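Local structure of thiamin pyrophosphokinase family protein (Enterococcus faecalis, 3MEL) at residues Val4-Gly9 / Met96-Ala101; Gly28-Cys33 / Gly48-Leu53; Gln44-Asp49 / Glu66-Ala71; Asp79-Leu84 / Pro116-Phe121; Gly123-Ile128 / Tyr139-Ser144. The protein probably catalyses the transfer of a diphosphate group from ATP to thiamine, and binds the product thiamine diphosphate together with magnesium. One frame throughout, in Å; residues are numbered along the deposited sequence.

Interaction 1: Val4-Gly9 / Met96-Ala101; sequences VLLVAG and MTIIGA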
# COMPACT_ATOMS: atom_id res chain seq x y z
N VAL A 4 -21.32 0.87 9.49
CA VAL A 4 -21.44 2.02 8.61
C VAL A 4 -20.59 1.78 7.39
O VAL A 4 -19.50 1.26 7.50
CB VAL A 4 -20.97 3.29 9.30
CG1 VAL A 4 -21.18 4.48 8.37
CG2 VAL A 4 -21.71 3.49 10.63
N LEU A 5 -21.09 2.17 6.22
CA LEU A 5 -20.34 1.98 4.98
C LEU A 5 -19.90 3.30 4.35
O LEU A 5 -20.74 4.14 4.08
CB LEU A 5 -21.19 1.22 3.97
CG LEU A 5 -20.50 1.02 2.63
CD1 LEU A 5 -19.43 -0.06 2.76
CD2 LEU A 5 -21.48 0.63 1.57
N LEU A 6 -18.60 3.47 4.10
CA LEU A 6 -18.07 4.71 3.50
C LEU A 6 -17.54 4.50 2.09
O LEU A 6 -16.91 3.50 1.82
CB LEU A 6 -16.99 5.33 4.39
CG LEU A 6 -17.37 5.61 5.85
CD1 LEU A 6 -17.36 4.31 6.64
CD2 LEU A 6 -16.46 6.63 6.50
N VAL A 7 -17.79 5.44 1.18
CA VAL A 7 -17.43 5.24 -0.23
C VAL A 7 -16.55 6.36 -0.82
O VAL A 7 -17.02 7.45 -1.12
CB VAL A 7 -18.69 5.05 -1.10
CG1 VAL A 7 -18.32 4.65 -2.50
CG2 VAL A 7 -19.62 4.02 -0.46
N ALA A 8 -15.26 6.09 -0.96
CA ALA A 8 -14.35 6.98 -1.65
C ALA A 8 -14.61 6.91 -3.15
O ALA A 8 -15.52 6.22 -3.60
CB ALA A 8 -12.93 6.62 -1.35
N GLY A 9 -13.79 7.62 -3.92
CA GLY A 9 -14.08 7.86 -5.32
C GLY A 9 -13.52 6.82 -6.26
O GLY A 9 -13.51 7.00 -7.48
N MSE A 96 -16.77 0.66 10.97
CA MSE A 96 -16.57 1.43 9.75
C MSE A 96 -15.89 0.68 8.61
O MSE A 96 -14.73 0.29 8.70
CB MSE A 96 -15.75 2.66 10.10
CG MSE A 96 -16.28 3.34 11.33
SE MSE A 96 -17.79 4.51 10.90
CE MSE A 96 -18.51 4.69 12.69
N THR A 97 -16.61 0.51 7.53
CA THR A 97 -16.09 -0.18 6.36
C THR A 97 -15.83 0.84 5.28
O THR A 97 -16.74 1.54 4.83
CB THR A 97 -17.09 -1.23 5.85
OG1 THR A 97 -17.36 -2.18 6.88
CG2 THR A 97 -16.56 -1.93 4.62
N ILE A 98 -14.58 0.95 4.86
CA ILE A 98 -14.23 1.92 3.85
C ILE A 98 -13.93 1.25 2.54
O ILE A 98 -12.94 0.55 2.41
CB ILE A 98 -13.02 2.77 4.27
CG1 ILE A 98 -13.30 3.45 5.61
CG2 ILE A 98 -12.70 3.80 3.21
CD1 ILE A 98 -12.20 4.43 6.01
N ILE A 99 -14.79 1.46 1.55
CA ILE A 99 -14.51 0.95 0.23
C ILE A 99 -14.26 2.10 -0.77
O ILE A 99 -14.60 3.26 -0.50
CB ILE A 99 -15.63 0.04 -0.29
CG1 ILE A 99 -16.87 0.86 -0.63
CG2 ILE A 99 -15.92 -1.05 0.74
CD1 ILE A 99 -17.90 0.12 -1.45
N GLY A 100 -13.65 1.77 -1.90
CA GLY A 100 -13.44 2.71 -2.98
C GLY A 100 -12.22 3.55 -2.74
O GLY A 100 -12.00 4.52 -3.45
N ALA A 101 -11.44 3.19 -1.73
CA ALA A 101 -10.17 3.87 -1.48
C ALA A 101 -9.10 3.21 -2.35
O ALA A 101 -8.07 2.76 -1.83
CB ALA A 101 -9.79 3.82 -0.02

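Interaction 2: Gly28-Cys33 / Gly48-Leu53; sequences GIDRGC and GDFDSL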
# COMPACT_ATOMS: atom_id res chain seq x y z
N GLY A 28 -20.99 8.92 1.61
CA GLY A 28 -20.30 9.18 0.37
C GLY A 28 -19.13 10.10 0.65
O GLY A 28 -19.20 10.98 1.50
N ILE A 29 -18.03 9.88 -0.06
CA ILE A 29 -16.87 10.74 0.06
C ILE A 29 -16.56 11.31 -1.31
O ILE A 29 -16.20 10.56 -2.23
CB ILE A 29 -15.66 9.97 0.59
CG1 ILE A 29 -16.02 9.30 1.93
CG2 ILE A 29 -14.49 10.89 0.74
CD1 ILE A 29 -14.93 8.42 2.50
N ASP A 30 -16.72 12.62 -1.47
CA ASP A 30 -16.47 13.25 -2.76
C ASP A 30 -17.19 12.49 -3.86
O ASP A 30 -18.40 12.32 -3.82
CB ASP A 30 -14.96 13.29 -3.07
CG ASP A 30 -14.36 14.67 -2.96
OD1 ASP A 30 -14.95 15.52 -2.27
OD2 ASP A 30 -13.29 14.90 -3.54
N ARG A 31 -16.44 12.03 -4.84
CA ARG A 31 -16.99 11.39 -6.01
C ARG A 31 -17.63 10.03 -5.68
O ARG A 31 -18.40 9.47 -6.47
CB ARG A 31 -15.88 11.29 -7.06
CG ARG A 31 -16.39 10.97 -8.43
CD ARG A 31 -15.69 11.74 -9.53
NE ARG A 31 -16.42 11.45 -10.76
CZ ARG A 31 -17.40 12.22 -11.23
NH1 ARG A 31 -17.71 13.35 -10.61
NH2 ARG A 31 -18.05 11.87 -12.34
N GLY A 32 -17.33 9.50 -4.50
CA GLY A 32 -17.98 8.30 -4.02
C GLY A 32 -19.47 8.49 -3.76
O GLY A 32 -20.24 7.51 -3.76
N CYS A 33 -19.87 9.73 -3.53
CA CYS A 33 -21.28 10.10 -3.41
C CYS A 33 -22.06 9.75 -4.68
O CYS A 33 -23.17 9.23 -4.60
CB CYS A 33 -21.43 11.59 -3.10
SG CYS A 33 -20.84 12.15 -1.47
N GLY A 48 -16.55 15.96 1.83
CA GLY A 48 -15.48 16.32 0.93
C GLY A 48 -15.49 17.78 0.56
O GLY A 48 -16.20 18.56 1.17
N ASP A 49 -14.69 18.15 -0.43
CA ASP A 49 -14.64 19.52 -0.91
C ASP A 49 -15.31 19.52 -2.26
O ASP A 49 -15.66 20.56 -2.82
CB ASP A 49 -13.20 20.01 -1.00
CG ASP A 49 -12.25 18.96 -1.53
OD1 ASP A 49 -12.43 18.55 -2.69
OD2 ASP A 49 -11.32 18.55 -0.80
N PHE A 50 -15.49 18.31 -2.78
CA PHE A 50 -16.27 18.07 -3.97
C PHE A 50 -15.72 18.79 -5.19
O PHE A 50 -16.45 19.06 -6.13
CB PHE A 50 -17.75 18.43 -3.74
CG PHE A 50 -18.41 17.59 -2.67
CD1 PHE A 50 -18.87 16.33 -2.95
CD2 PHE A 50 -18.53 18.07 -1.38
CE1 PHE A 50 -19.46 15.57 -1.97
CE2 PHE A 50 -19.12 17.29 -0.39
CZ PHE A 50 -19.58 16.05 -0.69
N ASP A 51 -14.42 19.08 -5.17
CA ASP A 51 -13.77 19.75 -6.30
C ASP A 51 -13.68 18.82 -7.50
O ASP A 51 -13.56 19.27 -8.64
CB ASP A 51 -12.40 20.33 -5.91
CG ASP A 51 -11.38 19.27 -5.45
OD1 ASP A 51 -11.65 18.03 -5.55
OD2 ASP A 51 -10.28 19.68 -4.99
N SER A 52 -13.75 17.52 -7.27
CA SER A 52 -13.73 16.61 -8.38
C SER A 52 -15.08 16.63 -9.14
O SER A 52 -15.17 16.17 -10.28
CB SER A 52 -13.31 15.22 -7.91
OG SER A 52 -14.38 14.30 -7.98
N LEU A 53 -16.12 17.19 -8.51
CA LEU A 53 -17.47 17.16 -9.10
C LEU A 53 -17.87 18.39 -9.92
O LEU A 53 -17.53 19.53 -9.60
CB LEU A 53 -18.53 16.92 -8.02
CG LEU A 53 -18.59 15.57 -7.30
CD1 LEU A 53 -17.40 15.41 -6.39
CD2 LEU A 53 -19.89 15.48 -6.52

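Interaction 3: Gln44-Asp49 / Glu66-Ala71; sequences QLAVGD and ETLIQA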
# COMPACT_ATOMS: atom_id res chain seq x y z
N GLN A 44 -26.59 9.04 2.87
CA GLN A 44 -27.14 9.72 4.02
C GLN A 44 -26.18 10.78 4.57
O GLN A 44 -26.60 11.66 5.33
CB GLN A 44 -27.52 8.71 5.09
CG GLN A 44 -28.61 7.76 4.65
CD GLN A 44 -28.66 6.52 5.49
OE1 GLN A 44 -29.42 6.43 6.43
NE2 GLN A 44 -27.81 5.58 5.17
N LEU A 45 -24.91 10.67 4.19
CA LEU A 45 -23.88 11.63 4.60
C LEU A 45 -22.91 11.86 3.44
O LEU A 45 -22.29 10.92 2.96
CB LEU A 45 -23.14 11.13 5.84
CG LEU A 45 -22.04 12.00 6.47
CD1 LEU A 45 -22.59 13.33 6.95
CD2 LEU A 45 -21.35 11.25 7.61
N ALA A 46 -22.82 13.11 2.97
CA ALA A 46 -21.89 13.45 1.88
C ALA A 46 -20.73 14.33 2.37
O ALA A 46 -20.95 15.38 2.97
CB ALA A 46 -22.63 14.11 0.75
N VAL A 47 -19.49 13.88 2.14
CA VAL A 47 -18.32 14.56 2.70
C VAL A 47 -17.19 14.82 1.69
O VAL A 47 -16.90 13.99 0.82
CB VAL A 47 -17.73 13.78 3.89
CG1 VAL A 47 -17.01 14.74 4.82
CG2 VAL A 47 -18.81 13.07 4.63
N GLY A 48 -16.55 15.96 1.83
CA GLY A 48 -15.48 16.32 0.93
C GLY A 48 -15.49 17.78 0.56
O GLY A 48 -16.20 18.56 1.17
N ASP A 49 -14.69 18.15 -0.43
CA ASP A 49 -14.64 19.52 -0.91
C ASP A 49 -15.31 19.52 -2.26
O ASP A 49 -15.66 20.56 -2.82
CB ASP A 49 -13.20 20.01 -1.00
CG ASP A 49 -12.25 18.96 -1.53
OD1 ASP A 49 -12.43 18.55 -2.69
OD2 ASP A 49 -11.32 18.55 -0.80
N GLU A 66 -28.77 13.42 2.88
CA GLU A 66 -29.55 14.02 3.94
C GLU A 66 -28.72 14.82 4.93
O GLU A 66 -29.27 15.63 5.67
CB GLU A 66 -30.45 12.99 4.65
CG GLU A 66 -29.75 11.82 5.29
CD GLU A 66 -30.74 10.80 5.85
OE1 GLU A 66 -31.75 10.51 5.17
OE2 GLU A 66 -30.52 10.30 6.98
N THR A 67 -27.41 14.59 4.96
CA THR A 67 -26.47 15.49 5.62
C THR A 67 -25.33 15.80 4.67
O THR A 67 -24.67 14.88 4.15
CB THR A 67 -25.86 14.92 6.89
OG1 THR A 67 -26.91 14.47 7.75
CG2 THR A 67 -25.09 15.98 7.63
N LEU A 68 -25.09 17.09 4.45
CA LEU A 68 -23.98 17.53 3.62
C LEU A 68 -22.88 18.12 4.50
O LEU A 68 -23.11 19.08 5.24
CB LEU A 68 -24.46 18.58 2.62
CG LEU A 68 -23.44 19.13 1.64
CD1 LEU A 68 -22.86 18.00 0.82
CD2 LEU A 68 -24.07 20.19 0.76
N ILE A 69 -21.69 17.54 4.42
CA ILE A 69 -20.51 18.20 4.96
C ILE A 69 -19.56 18.62 3.84
O ILE A 69 -18.78 17.82 3.34
CB ILE A 69 -19.80 17.35 6.00
CG1 ILE A 69 -20.73 17.13 7.18
CG2 ILE A 69 -18.54 18.04 6.44
CD1 ILE A 69 -20.11 16.43 8.31
N GLN A 70 -19.67 19.86 3.42
CA GLN A 70 -18.77 20.43 2.41
C GLN A 70 -17.61 21.16 3.10
O GLN A 70 -17.83 22.07 3.90
CB GLN A 70 -19.55 21.36 1.50
CG GLN A 70 -18.73 22.26 0.60
CD GLN A 70 -19.43 23.60 0.38
OE1 GLN A 70 -19.06 24.61 1.00
NE2 GLN A 70 -20.47 23.61 -0.46
N ALA A 71 -16.39 20.74 2.83
CA ALA A 71 -15.21 21.28 3.51
C ALA A 71 -14.26 21.93 2.50
O ALA A 71 -14.36 21.67 1.31
CB ALA A 71 -14.50 20.17 4.28

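Interaction 4: Asp79-Leu84 / Pro116-Phe121; sequences DTQLAL and PFEPRF. With TPP (thiamine diphosphate), chain E.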
# COMPACT_ATOMS: atom_id res chain seq x y z
N ASP A 79 -10.29 14.09 2.50
CA ASP A 79 -11.75 13.90 2.55
C ASP A 79 -12.13 12.68 3.37
O ASP A 79 -13.07 12.72 4.16
CB ASP A 79 -12.34 13.81 1.15
CG ASP A 79 -12.58 15.17 0.52
OD1 ASP A 79 -12.50 16.18 1.24
OD2 ASP A 79 -12.86 15.22 -0.70
N THR A 80 -11.38 11.60 3.19
CA THR A 80 -11.60 10.35 3.91
C THR A 80 -11.29 10.46 5.41
O THR A 80 -12.00 9.89 6.22
CB THR A 80 -10.82 9.18 3.27
OG1 THR A 80 -11.35 8.90 1.97
CG2 THR A 80 -10.93 7.93 4.11
N GLN A 81 -10.26 11.18 5.80
CA GLN A 81 -10.04 11.38 7.23
C GLN A 81 -11.23 12.11 7.85
O GLN A 81 -11.72 11.74 8.92
CB GLN A 81 -8.76 12.16 7.52
CG GLN A 81 -7.51 11.31 7.46
CD GLN A 81 -6.24 12.14 7.45
OE1 GLN A 81 -6.12 13.11 6.69
NE2 GLN A 81 -5.28 11.78 8.29
N LEU A 82 -11.70 13.13 7.15
CA LEU A 82 -12.81 13.94 7.62
C LEU A 82 -14.10 13.13 7.77
O LEU A 82 -14.73 13.12 8.84
CB LEU A 82 -13.04 15.12 6.68
CG LEU A 82 -14.14 16.05 7.18
CD1 LEU A 82 -13.85 16.48 8.62
CD2 LEU A 82 -14.31 17.23 6.27
N ALA A 83 -14.48 12.45 6.69
CA ALA A 83 -15.68 11.61 6.66
C ALA A 83 -15.65 10.56 7.76
O ALA A 83 -16.66 10.35 8.40
CB ALA A 83 -15.85 10.96 5.31
N LEU A 84 -14.51 9.93 7.99
CA LEU A 84 -14.45 8.93 9.06
C LEU A 84 -14.76 9.52 10.44
O LEU A 84 -15.54 8.95 11.18
CB LEU A 84 -13.10 8.20 9.08
CG LEU A 84 -12.85 7.15 10.19
CD1 LEU A 84 -13.88 5.98 10.22
CD2 LEU A 84 -11.42 6.64 10.08
N PRO A 116 -5.81 4.10 12.07
CA PRO A 116 -5.78 3.69 13.48
C PRO A 116 -4.67 4.34 14.31
O PRO A 116 -4.82 4.43 15.53
CB PRO A 116 -5.51 2.19 13.39
CG PRO A 116 -5.17 1.91 11.96
CD PRO A 116 -5.93 2.93 11.19
N PHE A 117 -3.57 4.74 13.68
CA PHE A 117 -2.47 5.37 14.40
C PHE A 117 -2.87 6.70 15.00
O PHE A 117 -2.37 7.07 16.06
CB PHE A 117 -1.26 5.59 13.49
CG PHE A 117 -0.33 4.41 13.42
CD1 PHE A 117 0.18 3.85 14.57
CD2 PHE A 117 0.05 3.88 12.20
CE1 PHE A 117 1.00 2.77 14.51
CE2 PHE A 117 0.89 2.81 12.14
CZ PHE A 117 1.37 2.25 13.30
N GLU A 118 -3.75 7.42 14.31
CA GLU A 118 -4.13 8.76 14.71
C GLU A 118 -4.84 8.77 16.07
O GLU A 118 -5.75 7.99 16.32
CB GLU A 118 -5.01 9.38 13.64
CG GLU A 118 -4.48 9.17 12.25
CD GLU A 118 -5.13 10.07 11.22
OE1 GLU A 118 -5.76 11.08 11.62
OE2 GLU A 118 -5.02 9.77 10.01
N PRO A 119 -4.41 9.67 16.96
CA PRO A 119 -4.97 9.63 18.31
C PRO A 119 -6.49 9.67 18.31
O PRO A 119 -7.10 9.10 19.21
CB PRO A 119 -4.37 10.87 18.98
CG PRO A 119 -3.09 11.10 18.23
CD PRO A 119 -3.39 10.72 16.80
N ARG A 120 -7.09 10.31 17.31
CA ARG A 120 -8.56 10.40 17.21
C ARG A 120 -9.23 9.13 16.66
O ARG A 120 -10.44 9.10 16.53
CB ARG A 120 -8.97 11.60 16.35
CG ARG A 120 -8.99 11.29 14.87
CD ARG A 120 -8.98 12.55 14.02
NE ARG A 120 -8.31 12.33 12.73
CZ ARG A 120 -8.08 13.27 11.83
NH1 ARG A 120 -8.44 14.51 12.07
NH2 ARG A 120 -7.46 12.99 10.69
N PHE A 121 -8.45 8.11 16.31
CA PHE A 121 -8.99 6.87 15.76
C PHE A 121 -8.47 5.68 16.53
O PHE A 121 -9.02 4.59 16.44
CB PHE A 121 -8.57 6.69 14.31
CG PHE A 121 -9.18 7.67 13.38
CD1 PHE A 121 -10.49 8.05 13.54
CD2 PHE A 121 -8.44 8.21 12.34
CE1 PHE A 121 -11.06 8.96 12.69
CE2 PHE A 121 -9.01 9.12 11.47
CZ PHE A 121 -10.33 9.50 11.65
N1' TPP E . 2.01 18.04 3.57
C2' TPP E . 1.97 19.09 4.61
CM2 TPP E . 2.97 18.83 5.75
N3' TPP E . 0.60 19.44 5.01
C4' TPP E . -0.38 19.67 3.92
N4' TPP E . -1.70 19.95 4.49
C5' TPP E . -0.39 18.41 2.97
C6' TPP E . 1.06 18.23 2.48
C7' TPP E . -1.39 18.59 1.80
N3 TPP E . -2.81 18.47 2.27
C2 TPP E . -3.06 17.57 3.40
S1 TPP E . -4.20 16.28 2.81
C5 TPP E . -4.60 17.07 1.21
C4 TPP E . -3.91 18.45 1.22
CM4 TPP E . -3.41 18.83 -0.18
C6 TPP E . -6.06 17.04 0.76
C7 TPP E . -6.35 15.88 -0.21
O7 TPP E . -7.64 15.38 0.07
PA TPP E . -8.53 14.45 -0.87
O1A TPP E . -7.35 13.84 -1.73
O2A TPP E . -9.76 14.97 -1.48
O3A TPP E . -9.22 13.17 -0.22
PB TPP E . -9.50 11.69 -0.68
O1B TPP E . -9.82 10.88 0.63
O2B TPP E . -10.99 11.75 -1.23
O3B TPP E . -8.67 11.12 -1.75

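Interaction 5: Gly123-Ile128 / Tyr139-Ser144; sequences GVLRQI and YYAPGS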
# COMPACT_ATOMS: atom_id res chain seq x y z
N GLY A 123 -8.69 4.79 19.59
CA GLY A 123 -9.70 4.23 20.46
C GLY A 123 -10.71 3.36 19.75
O GLY A 123 -11.50 2.66 20.39
N VAL A 124 -10.70 3.40 18.43
CA VAL A 124 -11.59 2.55 17.65
C VAL A 124 -10.90 1.78 16.51
O VAL A 124 -11.50 1.60 15.45
CB VAL A 124 -12.80 3.35 17.09
CG1 VAL A 124 -13.61 3.98 18.22
CG2 VAL A 124 -12.34 4.42 16.10
N LEU A 125 -9.66 1.31 16.71
CA LEU A 125 -8.96 0.58 15.64
C LEU A 125 -9.65 -0.72 15.30
O LEU A 125 -9.65 -1.18 14.16
CB LEU A 125 -7.51 0.30 16.01
CG LEU A 125 -7.17 -0.50 17.27
CD1 LEU A 125 -7.17 -1.97 17.02
CD2 LEU A 125 -5.80 -0.05 17.71
N ARG A 126 -10.23 -1.33 16.32
CA ARG A 126 -10.95 -2.57 16.20
C ARG A 126 -12.21 -2.36 15.36
O ARG A 126 -12.83 -3.30 14.89
CB ARG A 126 -11.29 -3.03 17.61
CG ARG A 126 -11.15 -4.51 17.90
CD ARG A 126 -9.80 -5.06 17.50
NE ARG A 126 -9.76 -5.39 16.08
CZ ARG A 126 -10.52 -6.30 15.49
NH1 ARG A 126 -10.38 -6.52 14.19
NH2 ARG A 126 -11.42 -6.99 16.18
N GLN A 127 -12.57 -1.10 15.13
CA GLN A 127 -13.80 -0.75 14.43
C GLN A 127 -13.62 -0.40 12.95
O GLN A 127 -14.59 -0.22 12.24
CB GLN A 127 -14.51 0.42 15.13
CG GLN A 127 -15.04 0.08 16.51
CD GLN A 127 -15.83 1.21 17.11
OE1 GLN A 127 -16.58 1.90 16.41
NE2 GLN A 127 -15.68 1.41 18.40
N ILE A 128 -12.38 -0.29 12.50
CA ILE A 128 -12.06 0.27 11.20
C ILE A 128 -11.69 -0.85 10.23
O ILE A 128 -10.85 -1.70 10.54
CB ILE A 128 -10.91 1.36 11.36
CG1 ILE A 128 -11.45 2.59 12.10
CG2 ILE A 128 -10.28 1.76 10.03
CD1 ILE A 128 -10.43 3.36 12.88
N TYR A 139 -7.61 -4.08 11.84
CA TYR A 139 -6.50 -3.63 12.70
C TYR A 139 -6.56 -4.23 14.10
O TYR A 139 -7.63 -4.43 14.65
CB TYR A 139 -6.43 -2.11 12.78
CG TYR A 139 -6.16 -1.47 11.45
CD1 TYR A 139 -4.87 -1.35 10.95
CD2 TYR A 139 -7.20 -1.01 10.67
CE1 TYR A 139 -4.63 -0.78 9.72
CE2 TYR A 139 -6.96 -0.44 9.44
CZ TYR A 139 -5.69 -0.33 8.97
OH TYR A 139 -5.50 0.22 7.75
N TYR A 140 -5.38 -4.51 14.65
CA TYR A 140 -5.28 -5.07 15.99
C TYR A 140 -4.22 -4.40 16.85
O TYR A 140 -3.10 -4.19 16.40
CB TYR A 140 -5.00 -6.56 15.92
CG TYR A 140 -6.15 -7.37 15.39
CD1 TYR A 140 -7.15 -7.83 16.23
CD2 TYR A 140 -6.24 -7.68 14.04
CE1 TYR A 140 -8.19 -8.55 15.75
CE2 TYR A 140 -7.29 -8.42 13.55
CZ TYR A 140 -8.26 -8.86 14.41
OH TYR A 140 -9.31 -9.61 13.91
N ALA A 141 -4.57 -4.08 18.09
CA ALA A 141 -3.59 -3.74 19.09
C ALA A 141 -3.25 -5.02 19.85
O ALA A 141 -3.93 -6.02 19.67
CB ALA A 141 -4.14 -2.71 20.03
N PRO A 142 -2.21 -4.99 20.69
CA PRO A 142 -1.76 -6.20 21.41
C PRO A 142 -2.87 -6.93 22.14
O PRO A 142 -3.57 -6.36 22.97
CB PRO A 142 -0.78 -5.63 22.43
CG PRO A 142 -0.23 -4.44 21.80
CD PRO A 142 -1.38 -3.82 21.04
N GLY A 143 -3.02 -8.21 21.83
CA GLY A 143 -3.98 -9.04 22.53
C GLY A 143 -3.87 -10.46 22.02
O GLY A 143 -2.84 -10.86 21.50
N SER A 144 -4.95 -11.22 22.18
CA SER A 144 -5.03 -12.58 21.67
C SER A 144 -6.34 -12.69 20.90
O SER A 144 -7.38 -12.30 21.40
CB SER A 144 -4.99 -13.59 22.82
OG SER A 144 -3.96 -13.26 23.74

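Interaction 1: Val4-Gly9 / Met96-Ala101
Leu6 and Thr97 bring strands 4-7 and 96-99 together: Leu6 N donates to Thr97 O at 2.8 Å, nearly straight at 174°, and the methyl CD1 of Leu6 lies close to the same carbonyl oxygen. The strands run parallel, their short axes 4.8 Å apart at closest and 23° from alignment, with Val4 beside Met96 and Val7 beside Ile99. On the face carrying Val4, Leu6, Met96 and Ile98, Leu6 is the bump and its neighbours the hollow. Leu6 CD1 faces the notch between Met96 CB, at 4.2 Å, and Ile98 CG1, at 4.3 Å. Val4 and the selenomethionine Met96 lie side by side, and a bend at chi2 (-83°) brings SE to 3.8 Å from Val4 CB. On the other face the roles are similar: Leu5 CD1 faces the groove formed by Thr97 CG2, 3.9 Å away, and Ile99 CG2, 4.2 Å away, while Val7 lies alongside Ile99. Past the strand ends, Ala8 leans over Gly100, which presents bare backbone, and its CB comes to 4.4 Å from Ala101 CB. Leu84 and Leu88 of helix 79-90 cover Met96, and strand 26-29 flanks the other side of strand 4-7. Adjacent parallel strands at the centre of a mixed sheet, their C-terminal loops reaching toward bound thiamine diphosphate, fit the Rossmann-like alpha/beta core of the thiamin pyrophosphokinase catalytic domain.

Interaction 2: Gly28-Cys33 / Gly48-Leu53
Asp30 and Phe50 form the tight part of this contact. Asp30 OD1 accepts Phe50 N at 2.9 Å from the syn side, 32° out of the carboxylate plane, and takes a second, weak bond from Asp49 N at 3.2 Å. Two backbone donors thus restrain one carboxylate. The same OD1 lies over one face of the Phe50 ring, toward its rim, whereas Cys33 SG meets the ring edge in plane, 3.7 Å from CE1. Phe50 CG, opposite its carbonyl carbon (chi1 -62°), turns the ring toward both. Leu53 CD1 packs on the backbone where Asp30 joins Arg31. On the looser outer side the aliphatic part of Arg31 passes exposed Ser52, CD 3.3 Å from OG, and NH1 forms a salt bridge with Glu57. Asp49 OD1 closes an Asx turn by receiving Asp51 N at 3.2 Å on its anti lone pair. Asp30 lies next to both acids of the turn, its OD2 3.8 Å from Asp49 OD1 and 4.1 Å from Asp51 OD1, and Asp79 of helix 79-90 also approaches Asp30. Asp30 and Asp49 hold magnesium; Asp51 can also bind it, though not here, and Asp49 pairs with Lys75. Such a cluster implies that cation and lysine probably offset the carboxylates' mutual repulsion.

Interaction 3: Gln44-Asp49 / Glu66-Ala71
Val47 and Ile69 lie side by side and point the same way on the paired strands of a beta-alpha-beta unit, here strand 45-48, helix 57-64 and strand 68-70. The two strand axes differ by just 3° and approach to 4.8 Å. Val47 CG1, anti to its own nitrogen at chi1 -153°, meets Ile69 CG2 at 4.0 Å, and helix 79-90 covers this face through Leu82, Ala83 and Glu86. Leu45 takes a different course: it slants across Thr67, with CD1 3.6 Å from Thr67 CB, and the same methyl reaches on to Ile69 CD1 at 4.2 Å. On the reverse face Ala46 CB rests against Leu68 CD1, beneath Val61 and Tyr58 of helix 57-64. At the N-terminal end Gln44 and Glu66 run alongside each other through their aliphatic carbons, and the bond from Thr67 N to Gln44 O is weak. The ladder is strong from Ala46 N to Thr67 O and Ile69 N to Ala46 O, then lengthens to 3.3 Å between Gly48 N and Ile69 O. Strand 68-70 is one of the sheet's two edge strands in this chain. Where the ladder ends, just before the metal ligand Asp49, Ala71 N reaches Gly48 O at 2.7 Å, tilted 28° from the carbonyl plane.

Interaction 4: Asp79-Leu84 / Pro116-Phe121
Leu84 and Phe121 mark the nearest backbone approach, with CA atoms still 8.9 Å apart, so helix 79-84 and segment 116-121 meet through side chains. Leu84 and Phe121 come from opposite directions. Leu84 CG lies opposite the backbone N (chi1 178°), which carries CD2 over one ring face, 3.5 Å from the centroid and 16° off the normal, in a CH-pi contact, while Arg120 CG covers the opposite face and the carbonyl of Gln81 sits at the ring edge. One turn earlier, Gln81 NE2 donates to Glu118 OE2 at 2.7 Å. The bond stays in the amide plane although the amide and carboxylate planes are nearly perpendicular, 88° apart. Glu118 OE1 pairs with Arg120 NH2 at 2.7 Å, and Arg120 NH1 also forms a salt bridge with Asp77. At the helix start Asp79 N binds O3A of thiamine diphosphate at 3.1 Å. Thr80 grips O1B twice, through its N at 3.1 Å and its OG1 at 2.8 Å. Backbone N-H groups at a helix N terminus would probably favour the negatively charged diphosphate. Gln81 OE1 accepts Thr78 N, so its amide bridges Thr78 and Glu118 and links the start of the helix to segment 116-121.

Interaction 5: Gly123-Ile128 / Tyr139-Ser144
Arg126 meets Tyr139 and Tyr140 with two different parts of one guanidinium. The polar part is a hydrogen bond from Arg126 NE to Tyr139 O, 2.7 Å long, with the carbonyl oxygen at the edge of the guanidinium, near its plane. The aromatic part is a stack: the guanidinium lies flat on the Tyr140 ring, planes 13° apart and centres 3.8 Å apart, as an off-centre cation-pi contact in which Tyr140 CE1 lies over the centre of the guanidinium. Bends at chi2 and chi3 (51° and -83°) fold the arginine back so that edge and face are used together. Tyr145 and Phe199 also meet the Tyr140 ring, Phe199 edge-to-face. Apolar contacts fill the remainder. Leu125 CD2 touches Ala141 CB at 3.9 Å, and Leu125 CB faces Tyr139 CB at 4.2 Å. Ile128 CG2 reaches Tyr139 CE2 at 4.0 Å, while the carbonyl oxygens of Leu125 and Ile128 lie at the edge of the Tyr139 ring. Pro116 and Met205 pack against both Leu125 and Tyr139. The contact thus joins the 3-10 turn entering strand 128-131 to the end of its antiparallel neighbour, strand 135-140. A cation with a carbonyl at its edge and a ring on its face implies that its charge is probably softened by both at this partly exposed position.

In the fold
From the N terminus, strand 3-7 pairs with the later strand 95-99, so interaction 1 closes a long loop in which interactions 2 and 3 are nested. Those two share Gly48 and Asp49: interaction 2 joins the ends of strands 26-29 and 45-48 at the metal site, and interaction 3 adds strand 68-70 at the sheet's edge. Helix 79-90 then starts inside that loop and meets segment 116-121 beyond it, making interaction 4 cross interaction 1; Asp79 also touches Asp30 and Asp49. Interaction 5 follows in series, closing the short hairpin of strands 128-131 and 135-140 and touching interaction 4 through Pro116; its centre lies about 29 Å from that of interaction 2.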